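Local coordinates for succinoglycan biosynthesis protein (Bacillus cereus ATCC 14579, PDB 3B55), which is of unconfirmed function but binds calcium and belongs to the erythromycin esterase family, at residues Q377-R388 against L423-Q434. The protein carries 1 engineered substitution. Sequence-based numbering, arbitrary orientation.
Sequences QVKKDQFFIDLR and LGKAFDILVQIQ
Phe383 and Gln432 face each other as a hydrogen-bonded pair of two antiparallel strands, 382-386 and 429-433. Their backbones exchange two bonds, Phe383 N to Gln432 O at 3.1 Å and Gln432 N to Phe383 O at 2.8 Å, and Ile385 with Leu430 repeats the pattern. With CG between the backbone N and the carbonyl carbon (chi1 64°), the Phe383 ring takes Gln432 CB over one face in a CH-pi contact, 3.8 Å from CB to the ring centroid; Val378 CG1 covers the opposite face. Gln434 NE2 lies at the ring edge and bonds Val378 O in the carbonyl plane (3.0 Å), tying down the turn before the strand; Phe375 O of helix 371-376 is its second acceptor. On the other side of the sheet, Val431 CG2 packs on Phe384 CB (3.5 Å). Past the strand, Leu387 CD1 pushes between Leu423 CG, Phe427 CB and Leu430 CB, while Leu387 N reaches Asp428 O (2.9 Å). Arg388 lays its CD on Asp428 CB and grips Asp386 side-on: NE runs straight onto OD1 (3.0 Å, 179°) while NH2 reaches OD2 from above the carboxylate plane. OD1 also takes Arg388 N, closing an Asx turn; Met71 O is the second acceptor of NH2, and Ser338 N holds Asp428 OD2. Strands 51-53 and 336-344 flank the pair within the mixed sheet. Backbone bonds and apolar packing thus join the segments, while the ion pair, internal to 377-388, fixes the Asp386 carboxylate and sets Arg388 against Asp428.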
loop_
_atom_site.group_PDB
_atom_site.type_symbol
_atom_site.label_atom_id
_atom_site.label_comp_id
_atom_site.label_asym_id
_atom_site.label_seq_id
_atom_site.Cartn_x
_atom_site.Cartn_y
_atom_site.Cartn_z
ATOM N N GLN A 377 14.706 -19.353 -12.303
ATOM C CA GLN A 377 15.388 -20.103 -13.351
ATOM C C GLN A 377 15.037 -19.600 -14.756
ATOM O O GLN A 377 15.592 -20.083 -15.748
ATOM C CB GLN A 377 15.073 -21.597 -13.238
ATOM C CG GLN A 377 15.543 -22.235 -11.934
ATOM C CD GLN A 377 16.980 -21.878 -11.601
ATOM O OE1 GLN A 377 17.234 -20.980 -10.800
ATOM N NE2 GLN A 377 17.924 -22.566 -12.229
ATOM N N VAL A 378 14.112 -18.645 -14.840
ATOM C CA VAL A 378 13.737 -18.076 -16.130
ATOM C C VAL A 378 14.920 -17.229 -16.596
ATOM O O VAL A 378 15.420 -16.403 -15.836
ATOM C CB VAL A 378 12.479 -17.193 -16.006
ATOM C CG1 VAL A 378 12.248 -16.421 -17.298
ATOM C CG2 VAL A 378 11.271 -18.068 -15.686
ATOM N N LYS A 379 15.372 -17.430 -17.832
ATOM C CA LYS A 379 16.522 -16.694 -18.345
ATOM C C LYS A 379 16.252 -15.277 -18.832
ATOM O O LYS A 379 16.521 -14.934 -19.983
ATOM C CB LYS A 379 17.206 -17.498 -19.447
ATOM C CG LYS A 379 18.715 -17.574 -19.284
ATOM C CD LYS A 379 19.336 -18.432 -20.375
ATOM C CE LYS A 379 20.652 -19.065 -19.940
ATOM N NZ LYS A 379 21.713 -18.107 -19.588
ATOM N N LYS A 380 15.746 -14.449 -17.929
ATOM C CA LYS A 380 15.457 -13.063 -18.240
ATOM C C LYS A 380 15.693 -12.238 -16.981
ATOM O O LYS A 380 15.292 -12.639 -15.892
ATOM C CB LYS A 380 14.011 -12.916 -18.716
ATOM C CG LYS A 380 13.682 -13.666 -20.001
ATOM C CD LYS A 380 12.217 -13.454 -20.387
ATOM C CE LYS A 380 11.886 -14.047 -21.756
ATOM N NZ LYS A 380 11.975 -15.533 -21.782
ATOM N N ASP A 381 16.362 -11.099 -17.138
ATOM C CA ASP A 381 16.661 -10.215 -16.019
ATOM C C ASP A 381 15.392 -9.790 -15.286
ATOM O O ASP A 381 15.345 -9.829 -14.060
ATOM C CB ASP A 381 17.417 -8.983 -16.519
ATOM C CG ASP A 381 18.815 -9.319 -17.008
ATOM O OD1 ASP A 381 19.277 -8.689 -17.985
ATOM O OD2 ASP A 381 19.460 -10.208 -16.407
ATOM N N GLN A 382 14.378 -9.376 -16.045
ATOM C CA GLN A 382 13.090 -8.948 -15.498
ATOM C C GLN A 382 11.992 -9.346 -16.484
ATOM O O GLN A 382 12.201 -9.339 -17.699
ATOM C CB GLN A 382 13.017 -7.423 -15.325
ATOM C CG GLN A 382 14.172 -6.766 -14.599
ATOM C CD GLN A 382 15.357 -6.546 -15.498
ATOM O OE1 GLN A 382 15.209 -6.352 -16.711
ATOM N NE2 GLN A 382 16.545 -6.555 -14.915
ATOM N N PHE A 383 10.819 -9.676 -15.955
ATOM C CA PHE A 383 9.692 -10.056 -16.796
ATOM C C PHE A 383 8.425 -10.145 -15.968
ATOM O O PHE A 383 8.480 -10.199 -14.740
ATOM C CB PHE A 383 9.943 -11.417 -17.457
ATOM C CG PHE A 383 10.041 -12.559 -16.479
ATOM C CD1 PHE A 383 11.245 -12.855 -15.845
ATOM C CD2 PHE A 383 8.925 -13.334 -16.181
ATOM C CE1 PHE A 383 11.337 -13.909 -14.934
ATOM C CE2 PHE A 383 9.003 -14.389 -15.274
ATOM C CZ PHE A 383 10.211 -14.679 -14.648
ATOM N N PHE A 384 7.280 -10.120 -16.639
ATOM C CA PHE A 384 6.029 -10.275 -15.928
ATOM C C PHE A 384 5.191 -11.307 -16.658
ATOM O O PHE A 384 5.503 -11.688 -17.792
ATOM C CB PHE A 384 5.283 -8.945 -15.758
ATOM C CG PHE A 384 4.861 -8.287 -17.042
ATOM C CD1 PHE A 384 5.791 -7.649 -17.861
ATOM C CD2 PHE A 384 3.512 -8.212 -17.377
ATOM C CE1 PHE A 384 5.383 -6.939 -18.983
ATOM C CE2 PHE A 384 3.094 -7.505 -18.499
ATOM C CZ PHE A 384 4.034 -6.865 -19.304
ATOM N N ILE A 385 4.138 -11.777 -16.006
ATOM C CA ILE A 385 3.306 -12.803 -16.607
ATOM C C ILE A 385 1.921 -12.822 -15.996
ATOM O O ILE A 385 1.745 -12.476 -14.826
ATOM C CB ILE A 385 3.964 -14.187 -16.414
ATOM C CG1 ILE A 385 3.050 -15.289 -16.942
ATOM C CG2 ILE A 385 4.289 -14.400 -14.943
ATOM C CD1 ILE A 385 3.795 -16.576 -17.255
ATOM N N ASP A 386 0.939 -13.226 -16.797
ATOM C CA ASP A 386 -0.437 -13.305 -16.326
ATOM C C ASP A 386 -0.654 -14.702 -15.748
ATOM O O ASP A 386 -0.759 -15.682 -16.493
ATOM C CB ASP A 386 -1.415 -13.079 -17.479
ATOM C CG ASP A 386 -2.830 -12.811 -16.996
ATOM O OD1 ASP A 386 -3.218 -13.380 -15.955
ATOM O OD2 ASP A 386 -3.555 -12.043 -17.665
ATOM N N LEU A 387 -0.708 -14.792 -14.423
ATOM C CA LEU A 387 -0.909 -16.069 -13.744
ATOM C C LEU A 387 -2.296 -16.651 -14.034
ATOM O O LEU A 387 -2.505 -17.858 -13.946
ATOM C CB LEU A 387 -0.731 -15.891 -12.230
ATOM C CG LEU A 387 0.608 -15.299 -11.762
ATOM C CD1 LEU A 387 0.599 -15.132 -10.254
ATOM C CD2 LEU A 387 1.755 -16.192 -12.193
ATOM N N ARG A 388 -3.240 -15.786 -14.380
ATOM C CA ARG A 388 -4.595 -16.235 -14.671
ATOM C C ARG A 388 -4.673 -17.011 -15.981
ATOM O O ARG A 388 -5.650 -17.708 -16.234
ATOM C CB ARG A 388 -5.537 -15.036 -14.742
ATOM C CG ARG A 388 -5.658 -14.262 -13.448
ATOM C CD ARG A 388 -6.340 -12.929 -13.698
ATOM N NE ARG A 388 -5.613 -12.162 -14.705
ATOM C CZ ARG A 388 -5.952 -10.942 -15.115
ATOM N NH1 ARG A 388 -7.014 -10.335 -14.600
ATOM N NH2 ARG A 388 -5.229 -10.334 -16.052
ATOM N N LEU A 423 0.538 -18.893 -5.158
ATOM C CA LEU A 423 0.779 -17.757 -6.033
ATOM C C LEU A 423 -0.378 -17.426 -6.957
ATOM O O LEU A 423 -0.724 -16.256 -7.116
ATOM C CB LEU A 423 2.050 -17.986 -6.850
ATOM C CG LEU A 423 2.723 -16.700 -7.338
ATOM C CD1 LEU A 423 3.113 -15.837 -6.136
ATOM C CD2 LEU A 423 3.945 -17.056 -8.160
ATOM N N GLY A 424 -0.962 -18.450 -7.572
ATOM C CA GLY A 424 -2.078 -18.234 -8.475
ATOM C C GLY A 424 -3.301 -17.646 -7.794
ATOM O O GLY A 424 -4.108 -16.981 -8.437
ATOM N N LYS A 425 -3.455 -17.885 -6.496
ATOM C CA LYS A 425 -4.608 -17.348 -5.780
ATOM C C LYS A 425 -4.330 -15.956 -5.218
ATOM O O LYS A 425 -5.225 -15.120 -5.145
ATOM C CB LYS A 425 -5.019 -18.293 -4.652
ATOM C CG LYS A 425 -5.399 -19.685 -5.147
ATOM C CD LYS A 425 -5.978 -20.561 -4.038
ATOM C CE LYS A 425 -6.205 -21.979 -4.550
ATOM N NZ LYS A 425 -7.076 -22.801 -3.658
ATOM N N ALA A 426 -3.084 -15.709 -4.836
ATOM C CA ALA A 426 -2.702 -14.422 -4.276
ATOM C C ALA A 426 -2.610 -13.303 -5.314
ATOM O O ALA A 426 -3.013 -12.169 -5.041
ATOM C CB ALA A 426 -1.378 -14.555 -3.551
ATOM N N PHE A 427 -2.094 -13.617 -6.501
ATOM C CA PHE A 427 -1.934 -12.603 -7.539
ATOM C C PHE A 427 -2.427 -12.979 -8.930
ATOM O O PHE A 427 -2.356 -14.138 -9.349
ATOM C CB PHE A 427 -0.463 -12.214 -7.674
ATOM C CG PHE A 427 0.173 -11.745 -6.399
ATOM C CD1 PHE A 427 -0.146 -10.501 -5.860
ATOM C CD2 PHE A 427 1.107 -12.544 -5.742
ATOM C CE1 PHE A 427 0.463 -10.053 -4.677
ATOM C CE2 PHE A 427 1.722 -12.108 -4.559
ATOM C CZ PHE A 427 1.399 -10.858 -4.026
ATOM N N ASP A 428 -2.903 -11.970 -9.652
ATOM C CA ASP A 428 -3.377 -12.144 -11.018
ATOM C C ASP A 428 -2.165 -11.965 -11.938
ATOM O O ASP A 428 -2.058 -12.604 -12.978
ATOM C CB ASP A 428 -4.422 -11.075 -11.376
ATOM C CG ASP A 428 -5.636 -11.104 -10.462
ATOM O OD1 ASP A 428 -6.257 -12.185 -10.323
ATOM O OD2 ASP A 428 -5.972 -10.044 -9.886
ATOM N N ILE A 429 -1.243 -11.095 -11.539
ATOM C CA ILE A 429 -0.064 -10.819 -12.357
ATOM C C ILE A 429 1.212 -10.793 -11.530
ATOM O O ILE A 429 1.258 -10.155 -10.476
ATOM C CB ILE A 429 -0.231 -9.462 -13.070
ATOM C CG1 ILE A 429 -1.509 -9.499 -13.920
ATOM C CG2 ILE A 429 1.004 -9.150 -13.943
ATOM C CD1 ILE A 429 -1.953 -8.142 -14.435
ATOM N N LEU A 430 2.248 -11.484 -12.007
ATOM C CA LEU A 430 3.522 -11.507 -11.298
ATOM C C LEU A 430 4.662 -10.874 -12.093
ATOM O O LEU A 430 4.840 -11.143 -13.280
ATOM C CB LEU A 430 3.938 -12.935 -10.929
ATOM C CG LEU A 430 5.234 -12.914 -10.094
ATOM C CD1 LEU A 430 4.907 -13.088 -8.613
ATOM C CD2 LEU A 430 6.179 -14.000 -10.555
ATOM N N VAL A 431 5.430 -10.032 -11.416
ATOM C CA VAL A 431 6.577 -9.372 -12.014
ATOM C C VAL A 431 7.812 -9.887 -11.291
ATOM O O VAL A 431 7.983 -9.644 -10.095
ATOM C CB VAL A 431 6.480 -7.847 -11.857
ATOM C CG1 VAL A 431 7.764 -7.193 -12.335
ATOM C CG2 VAL A 431 5.278 -7.332 -12.637
ATOM N N GLN A 432 8.664 -10.609 -12.014
ATOM C CA GLN A 432 9.880 -11.173 -11.429
ATOM C C GLN A 432 11.109 -10.331 -11.765
ATOM O O GLN A 432 11.305 -9.932 -12.909
ATOM C CB GLN A 432 10.094 -12.607 -11.946
ATOM C CG GLN A 432 11.353 -13.298 -11.423
ATOM C CD GLN A 432 11.206 -13.814 -9.992
ATOM O OE1 GLN A 432 12.186 -14.215 -9.361
ATOM N NE2 GLN A 432 9.977 -13.826 -9.486
ATOM N N ILE A 433 11.921 -10.059 -10.751
ATOM C CA ILE A 433 13.153 -9.290 -10.906
ATOM C C ILE A 433 14.233 -10.210 -10.333
ATOM O O ILE A 433 14.314 -10.420 -9.118
ATOM C CB ILE A 433 13.067 -7.961 -10.123
ATOM C CG1 ILE A 433 11.825 -7.200 -10.568
ATOM C CG2 ILE A 433 14.307 -7.101 -10.385
ATOM C CD1 ILE A 433 11.593 -5.919 -9.804
ATOM N N GLN A 434 15.049 -10.770 -11.219
ATOM C CA GLN A 434 16.074 -11.727 -10.823
ATOM C C GLN A 434 17.190 -11.216 -9.917
ATOM O O GLN A 434 17.723 -11.981 -9.115
ATOM C CB GLN A 434 16.647 -12.397 -12.075
ATOM C CG GLN A 434 15.561 -12.932 -13.019
ATOM C CD GLN A 434 14.790 -14.124 -12.448
ATOM O OE1 GLN A 434 14.444 -14.148 -11.269
ATOM N NE2 GLN A 434 14.505 -15.109 -13.297
#